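Local atomic coordinates of KLLA0C04147p (Kluyveromyces lactis, PDB entry 5WVR), a protein that probably binds sterol and transfers it between membranes, this chain being its C-terminal oxysterol-binding (OSBP-related) domain, captured here with cholesterol inside. Residues Ser71-Val76 with Phe121-Gly126; Ser65-Thr70 with Val117-Asn122. One frame throughout, in Å; residues are numbered along the deposited sequence.

Contact 1. Residues Ser71-Val76 with Phe121-Gly126. With CLR (cholesterol), chain B.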
loop_
_atom_site.group_PDB
_atom_site.type_symbol
_atom_site.label_atom_id
_atom_site.label_comp_id
_atom_site.label_asym_id
_atom_site.label_seq_id
_atom_site.Cartn_x
_atom_site.Cartn_y
_atom_site.Cartn_z
ATOM N N SER A 71 -7.818 -0.867 8.286
ATOM C CA SER A 71 -6.579 -1.352 8.866
ATOM C C SER A 71 -5.373 -0.817 8.091
ATOM O O SER A 71 -5.460 -0.521 6.900
ATOM C CB SER A 71 -6.553 -2.872 8.846
ATOM O OG SER A 71 -5.457 -3.326 9.588
ATOM N N LEU A 72 -4.243 -0.687 8.788
ATOM C CA LEU A 72 -2.967 -0.508 8.111
ATOM C C LEU A 72 -2.778 -1.552 7.022
ATOM O O LEU A 72 -2.160 -1.267 5.995
ATOM C CB LEU A 72 -1.799 -0.589 9.116
ATOM C CG LEU A 72 -0.777 0.532 9.106
ATOM C CD1 LEU A 72 -0.103 0.675 7.709
ATOM C CD2 LEU A 72 -1.458 1.809 9.508
ATOM N N LEU A 73 -3.307 -2.763 7.223
ATOM C CA LEU A 73 -3.225 -3.801 6.194
ATOM C C LEU A 73 -3.894 -3.365 4.897
ATOM O O LEU A 73 -3.419 -3.697 3.805
ATOM C CB LEU A 73 -3.866 -5.091 6.701
ATOM C CG LEU A 73 -3.211 -5.629 7.972
ATOM C CD1 LEU A 73 -3.794 -6.988 8.393
ATOM C CD2 LEU A 73 -1.690 -5.707 7.773
ATOM N N GLN A 74 -4.997 -2.637 4.996
ATOM C CA GLN A 74 -5.739 -2.179 3.830
ATOM C C GLN A 74 -5.194 -0.883 3.259
ATOM O O GLN A 74 -5.262 -0.685 2.043
ATOM C CB GLN A 74 -7.220 -2.015 4.195
ATOM C CG GLN A 74 -7.819 -3.346 4.637
ATOM C CD GLN A 74 -9.128 -3.247 5.405
ATOM O OE1 GLN A 74 -9.320 -2.390 6.268
ATOM N NE2 GLN A 74 -10.025 -4.156 5.108
ATOM N N ARG A 75 -4.663 0.018 4.095
ATOM C CA ARG A 75 -3.974 1.185 3.549
ATOM C C ARG A 75 -2.818 0.761 2.639
ATOM O O ARG A 75 -2.600 1.351 1.576
ATOM C CB ARG A 75 -3.460 2.084 4.680
ATOM C CG ARG A 75 -4.526 2.821 5.440
ATOM C CD ARG A 75 -5.446 3.542 4.506
ATOM N NE ARG A 75 -4.815 4.733 3.953
ATOM C CZ ARG A 75 -4.910 5.937 4.499
ATOM N NH1 ARG A 75 -5.612 6.111 5.608
ATOM N NH2 ARG A 75 -4.319 6.963 3.936
ATOM N N VAL A 76 -2.073 -0.263 3.045
ATOM C CA VAL A 76 -0.979 -0.776 2.223
ATOM C C VAL A 76 -1.500 -1.332 0.901
ATOM O O VAL A 76 -0.872 -1.165 -0.158
ATOM C CB VAL A 76 -0.200 -1.828 3.035
ATOM C CG1 VAL A 76 0.776 -2.565 2.167
ATOM C CG2 VAL A 76 0.525 -1.124 4.146
ATOM N N PHE A 121 -6.568 1.565 11.896
ATOM C CA PHE A 121 -6.429 0.567 12.945
ATOM C C PHE A 121 -5.045 -0.072 12.877
ATOM O O PHE A 121 -4.498 -0.343 11.800
ATOM C CB PHE A 121 -7.521 -0.501 12.852
ATOM C CG PHE A 121 -8.813 -0.111 13.535
ATOM C CD1 PHE A 121 -9.710 0.736 12.914
ATOM C CD2 PHE A 121 -9.132 -0.602 14.789
ATOM C CE1 PHE A 121 -10.893 1.093 13.535
ATOM C CE2 PHE A 121 -10.316 -0.258 15.413
ATOM C CZ PHE A 121 -11.194 0.603 14.793
ATOM N N ASN A 122 -4.469 -0.253 14.044
ATOM C CA ASN A 122 -3.219 -0.943 14.261
ATOM C C ASN A 122 -3.539 -2.434 14.265
ATOM O O ASN A 122 -4.235 -2.928 15.152
ATOM C CB ASN A 122 -2.598 -0.395 15.554
ATOM C CG ASN A 122 -1.287 -1.048 15.926
ATOM O OD1 ASN A 122 -0.966 -1.119 17.113
ATOM N ND2 ASN A 122 -0.551 -1.565 14.950
ATOM N N PRO A 123 -3.111 -3.158 13.239
ATOM C CA PRO A 123 -3.559 -4.539 13.082
ATOM C C PRO A 123 -3.102 -5.394 14.241
ATOM O O PRO A 123 -1.998 -5.226 14.763
ATOM C CB PRO A 123 -2.899 -4.973 11.766
ATOM C CG PRO A 123 -2.720 -3.702 11.021
ATOM C CD PRO A 123 -2.371 -2.687 12.054
ATOM N N LEU A 124 -3.966 -6.324 14.641
ATOM C CA LEU A 124 -3.590 -7.287 15.665
ATOM C C LEU A 124 -2.542 -8.246 15.115
ATOM O O LEU A 124 -2.469 -8.503 13.913
ATOM C CB LEU A 124 -4.819 -8.060 16.152
ATOM C CG LEU A 124 -5.994 -7.218 16.652
ATOM C CD1 LEU A 124 -7.199 -8.090 16.871
ATOM C CD2 LEU A 124 -5.632 -6.461 17.940
ATOM N N LEU A 125 -1.736 -8.786 16.017
ATOM C CA LEU A 125 -0.695 -9.733 15.647
ATOM C C LEU A 125 -1.320 -10.989 15.052
ATOM O O LEU A 125 -2.153 -11.630 15.688
ATOM C CB LEU A 125 0.127 -10.071 16.890
ATOM C CG LEU A 125 1.217 -11.122 16.739
ATOM C CD1 LEU A 125 2.197 -10.663 15.674
ATOM C CD2 LEU A 125 1.906 -11.332 18.088
ATOM N N GLY A 126 -0.945 -11.335 13.820
ATOM C CA GLY A 126 -1.588 -12.444 13.161
ATOM C C GLY A 126 -2.796 -12.068 12.329
ATOM O O GLY A 126 -3.330 -12.925 11.628
HETATM C C1 CLR B . 1.094 6.016 2.794
HETATM C C2 CLR B . 1.364 5.044 1.641
HETATM C C3 CLR B . 2.184 3.845 2.122
HETATM C C4 CLR B . 1.400 3.097 3.204
HETATM C C5 CLR B . 0.979 4.055 4.321
HETATM C C6 CLR B . 1.223 3.705 5.644
HETATM C C7 CLR B . 0.934 4.472 6.766
HETATM C C8 CLR B . -0.025 5.631 6.467
HETATM C C9 CLR B . 0.351 6.349 5.163
HETATM C C10 CLR B . 0.320 5.393 3.963
HETATM C C11 CLR B . -0.504 7.606 4.948
HETATM C C12 CLR B . -0.520 8.541 6.166
HETATM C C13 CLR B . -0.974 7.788 7.419
HETATM C C14 CLR B . 0.008 6.633 7.623
HETATM C C15 CLR B . -0.413 6.105 8.994
HETATM C C16 CLR B . -0.480 7.415 9.784
HETATM C C17 CLR B . -0.709 8.516 8.741
HETATM C C18 CLR B . -2.424 7.302 7.298
HETATM C C19 CLR B . -1.124 5.101 3.539
HETATM C C20 CLR B . -1.778 9.522 9.187
HETATM C C21 CLR B . -1.859 10.684 8.195
HETATM C C22 CLR B . -1.453 10.051 10.588
HETATM C C23 CLR B . -2.696 10.448 11.389
HETATM C C24 CLR B . -2.393 10.619 12.881
HETATM C C25 CLR B . -3.626 11.008 13.705
HETATM C C26 CLR B . -4.107 12.419 13.361
HETATM C C27 CLR B . -3.363 10.888 15.207
HETATM O O1 CLR B . 2.441 2.964 1.025
#
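The backbone N-H of L72 points at the carbonyl O of F121 and bonds to it at 3.0 Å, in the carbonyl plane and nearly straight (167°), so the first turn of the helix is pinned to the end of strand 119-121. Beside that bond the ring of P123, which has more of its surface buried by this contact than any other residue, wedges against three consecutive residues. S71 places OG anti to its own N (chi1 -171°), beside the carbonyl carbon, where OG lies 3.1 Å from P123 CG and also accepts a weak bond from L73 N. A serine suits this N-cap: its short hydroxyl turns back to an N-H of the first turn. Q74 completes a capping box, its OE1 accepting from S71 N at 2.9 Å. In OSBP-related domains a sterol lies in a tunnel walled by a curved antiparallel sheet, and here the helix 72-77 forms part of the lining beside cholesterol. L72 can be followed outward: its CB rests on P123 CD at 3.7 Å, CG then turns away from the proline, and CD1 ends 3.9 Å from CLR C6, while CD2 leans on P120. One leucine thus meets the loop with its root and the sterol with its tip. L73 sets CG 3.6 Å from P123 CG, the two side chains sliding past each other in opposite directions. The bent chain of R75 carries its guanidinium alongside the sterol, with CLR C18 over one face and NH2 3.7 Å from CLR C19; its charge is met by E68.

Contact 2. Residues Ser65-Thr70 with Val117-Asn122. With CLR (cholesterol), chain B.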
loop_
_atom_site.group_PDB
_atom_site.type_symbol
_atom_site.label_atom_id
_atom_site.label_comp_id
_atom_site.label_asym_id
_atom_site.label_seq_id
_atom_site.Cartn_x
_atom_site.Cartn_y
_atom_site.Cartn_z
ATOM N N SER A 65 -12.787 10.976 16.254
ATOM C CA SER A 65 -12.623 11.909 15.145
ATOM C C SER A 65 -11.277 11.751 14.449
ATOM O O SER A 65 -11.135 12.152 13.286
ATOM C CB SER A 65 -12.802 13.341 15.651
ATOM O OG SER A 65 -14.059 13.467 16.305
ATOM N N PHE A 66 -10.293 11.162 15.125
ATOM C CA PHE A 66 -8.970 10.946 14.559
ATOM C C PHE A 66 -8.689 9.469 14.275
ATOM O O PHE A 66 -7.527 9.081 14.088
ATOM C CB PHE A 66 -7.925 11.578 15.484
ATOM C CG PHE A 66 -7.941 13.086 15.434
ATOM C CD1 PHE A 66 -7.839 13.744 14.197
ATOM C CD2 PHE A 66 -8.128 13.844 16.582
ATOM C CE1 PHE A 66 -7.875 15.132 14.106
ATOM C CE2 PHE A 66 -8.176 15.243 16.501
ATOM C CZ PHE A 66 -8.052 15.879 15.251
ATOM N N ASN A 67 -9.740 8.646 14.220
ATOM C CA ASN A 67 -9.687 7.258 13.781
ATOM C C ASN A 67 -10.437 7.095 12.460
ATOM O O ASN A 67 -11.376 7.829 12.169
ATOM C CB ASN A 67 -10.305 6.315 14.806
ATOM C CG ASN A 67 -9.563 6.304 16.128
ATOM O OD1 ASN A 67 -8.370 6.604 16.187
ATOM N ND2 ASN A 67 -10.275 5.946 17.206
ATOM N N GLU A 68 -9.995 6.129 11.658
ATOM C CA GLU A 68 -10.540 5.747 10.368
ATOM C C GLU A 68 -10.772 4.252 10.413
ATOM O O GLU A 68 -9.919 3.525 10.926
ATOM C CB GLU A 68 -9.542 6.099 9.229
ATOM C CG GLU A 68 -9.907 5.594 7.834
ATOM C CD GLU A 68 -8.913 6.036 6.745
ATOM O OE1 GLU A 68 -8.176 5.176 6.184
ATOM O OE2 GLU A 68 -8.880 7.250 6.455
ATOM N N PRO A 69 -11.907 3.732 9.874
ATOM C CA PRO A 69 -12.235 2.320 9.927
ATOM C C PRO A 69 -11.571 1.469 8.832
ATOM O O PRO A 69 -12.214 0.670 8.157
ATOM C CB PRO A 69 -13.752 2.315 9.747
ATOM C CG PRO A 69 -13.944 3.437 8.782
ATOM C CD PRO A 69 -12.981 4.508 9.215
ATOM N N THR A 70 -10.284 1.673 8.638
ATOM C CA THR A 70 -9.492 0.799 7.798
ATOM C C THR A 70 -8.326 0.311 8.630
ATOM O O THR A 70 -7.904 0.984 9.574
ATOM C CB THR A 70 -8.980 1.531 6.550
ATOM O OG1 THR A 70 -8.140 2.624 6.962
ATOM C CG2 THR A 70 -10.171 2.075 5.740
ATOM N N VAL A 117 -6.673 12.693 7.559
ATOM C CA VAL A 117 -5.810 12.897 8.731
ATOM C C VAL A 117 -6.460 12.109 9.866
ATOM O O VAL A 117 -7.217 12.630 10.686
ATOM C CB VAL A 117 -5.641 14.376 9.062
ATOM C CG1 VAL A 117 -4.559 14.581 10.143
ATOM C CG2 VAL A 117 -5.327 15.157 7.778
ATOM N N ALA A 118 -6.181 10.806 9.895
ATOM C CA ALA A 118 -6.810 9.936 10.877
ATOM C C ALA A 118 -5.928 8.714 11.028
ATOM O O ALA A 118 -5.161 8.378 10.126
ATOM C CB ALA A 118 -8.227 9.537 10.466
ATOM N N LYS A 119 -6.021 8.077 12.182
ATOM C CA LYS A 119 -5.192 6.915 12.483
ATOM C C LYS A 119 -5.894 5.659 11.973
ATOM O O LYS A 119 -7.057 5.434 12.329
ATOM C CB LYS A 119 -4.953 6.825 13.987
ATOM C CG LYS A 119 -4.224 5.580 14.462
ATOM C CD LYS A 119 -4.157 5.581 15.984
ATOM C CE LYS A 119 -3.965 4.183 16.561
ATOM N NZ LYS A 119 -3.967 4.219 18.058
ATOM N N PRO A 120 -5.275 4.854 11.106
ATOM C CA PRO A 120 -5.885 3.566 10.748
ATOM C C PRO A 120 -5.758 2.608 11.914
ATOM O O PRO A 120 -4.957 2.802 12.822
ATOM C CB PRO A 120 -5.060 3.079 9.544
ATOM C CG PRO A 120 -4.261 4.230 9.103
ATOM C CD PRO A 120 -4.065 5.124 10.310
ATOM N N PHE A 121 -6.568 1.565 11.896
ATOM C CA PHE A 121 -6.429 0.567 12.945
ATOM C C PHE A 121 -5.045 -0.072 12.877
ATOM O O PHE A 121 -4.498 -0.343 11.800
ATOM C CB PHE A 121 -7.521 -0.501 12.852
ATOM C CG PHE A 121 -8.813 -0.111 13.535
ATOM C CD1 PHE A 121 -9.710 0.736 12.914
ATOM C CD2 PHE A 121 -9.132 -0.602 14.789
ATOM C CE1 PHE A 121 -10.893 1.093 13.535
ATOM C CE2 PHE A 121 -10.316 -0.258 15.413
ATOM C CZ PHE A 121 -11.194 0.603 14.793
ATOM N N ASN A 122 -4.469 -0.253 14.044
ATOM C CA ASN A 122 -3.219 -0.943 14.261
ATOM C C ASN A 122 -3.539 -2.434 14.265
ATOM O O ASN A 122 -4.235 -2.928 15.152
ATOM C CB ASN A 122 -2.598 -0.395 15.554
ATOM C CG ASN A 122 -1.287 -1.048 15.926
ATOM O OD1 ASN A 122 -0.966 -1.119 17.113
ATOM N ND2 ASN A 122 -0.551 -1.565 14.950
HETATM C C1 CLR B . 1.094 6.016 2.794
HETATM C C2 CLR B . 1.364 5.044 1.641
HETATM C C3 CLR B . 2.184 3.845 2.122
HETATM C C4 CLR B . 1.400 3.097 3.204
HETATM C C5 CLR B . 0.979 4.055 4.321
HETATM C C6 CLR B . 1.223 3.705 5.644
HETATM C C7 CLR B . 0.934 4.472 6.766
HETATM C C8 CLR B . -0.025 5.631 6.467
HETATM C C9 CLR B . 0.351 6.349 5.163
HETATM C C10 CLR B . 0.320 5.393 3.963
HETATM C C11 CLR B . -0.504 7.606 4.948
HETATM C C12 CLR B . -0.520 8.541 6.166
HETATM C C13 CLR B . -0.974 7.788 7.419
HETATM C C14 CLR B . 0.008 6.633 7.623
HETATM C C15 CLR B . -0.413 6.105 8.994
HETATM C C16 CLR B . -0.480 7.415 9.784
HETATM C C17 CLR B . -0.709 8.516 8.741
HETATM C C18 CLR B . -2.424 7.302 7.298
HETATM C C19 CLR B . -1.124 5.101 3.539
HETATM C C20 CLR B . -1.778 9.522 9.187
HETATM C C21 CLR B . -1.859 10.684 8.195
HETATM C C22 CLR B . -1.453 10.051 10.588
HETATM C C23 CLR B . -2.696 10.448 11.389
HETATM C C24 CLR B . -2.393 10.619 12.881
HETATM C C25 CLR B . -3.626 11.008 13.705
HETATM C C26 CLR B . -4.107 12.419 13.361
HETATM C C27 CLR B . -3.363 10.888 15.207
HETATM O O1 CLR B . 2.441 2.964 1.025
#
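F66 and K119 begin the pairing: the carbonyl O of F66 accepts from K119 N at 2.6 Å, with the donor well above the carbonyl plane. The return bond, E68 N to K119 O at 3.1 Å, makes N67 and K119 a parallel bridge. Three residues have the most surface buried here, F66, F121 and E68. The F66 ring sets its CD1 3.7 Å from V117 O, which meets the ring at its edge, near its plane, where aromatic hydrogens suit an oxygen. The same CD1 lies near CLR C26, and V117 CG1 approaches that methyl too, so aromatic and branched aliphatic groups together receive the end of the sterol tail. E68 packs CB on A118 CB at 3.9 Å; a methyl is small enough to let the strands close up. Beyond CB its chain runs out extended, and OE1 uses its anti lone pair to accept from T70 OG1 at 2.7 Å, while R75 and R116 form salt bridges to the same oxygen. Such a cluster would probably keep the carboxylate ionised although it is buried. At the other end F121 N donates to T70 O at 2.7 Å, in the carbonyl plane. With CG beside its backbone N (chi1 -85°), the F121 ring brings CD1 to 3.4 Å from E68 O, and both that oxygen and T70 O sit at its edge. P69, the centre of an inverse gamma turn, bends the chain between these two carbonyls. P120 sets its CG and CD against CLR C18 and C15. Short parallel strands edged by a turn, with a proline and apolar groups beside the ligand, here form part of the sterol-binding tunnel of an OSBP-related domain.

In the fold
After helices 7-18 and 45-49 the chain runs through S65-T70, turns at its end and passes directly into the helix 72-77. It then goes through helices 84-90 and 95-108 before returning along V117-N122 and on through the loop to strand 128-133. Contact 2 closes a loop of 46 residues and contact 1 one of 44, and the two cross rather than nest, because both ends of contact 1 lie further along the chain; the closures overlap at F121 and N122. Together they tie strand 67-68 and helix 72-77 to strand 119-121 and to the loop leading into strand 128-133, where the long run of antiparallel strands begins, and both border cholesterol.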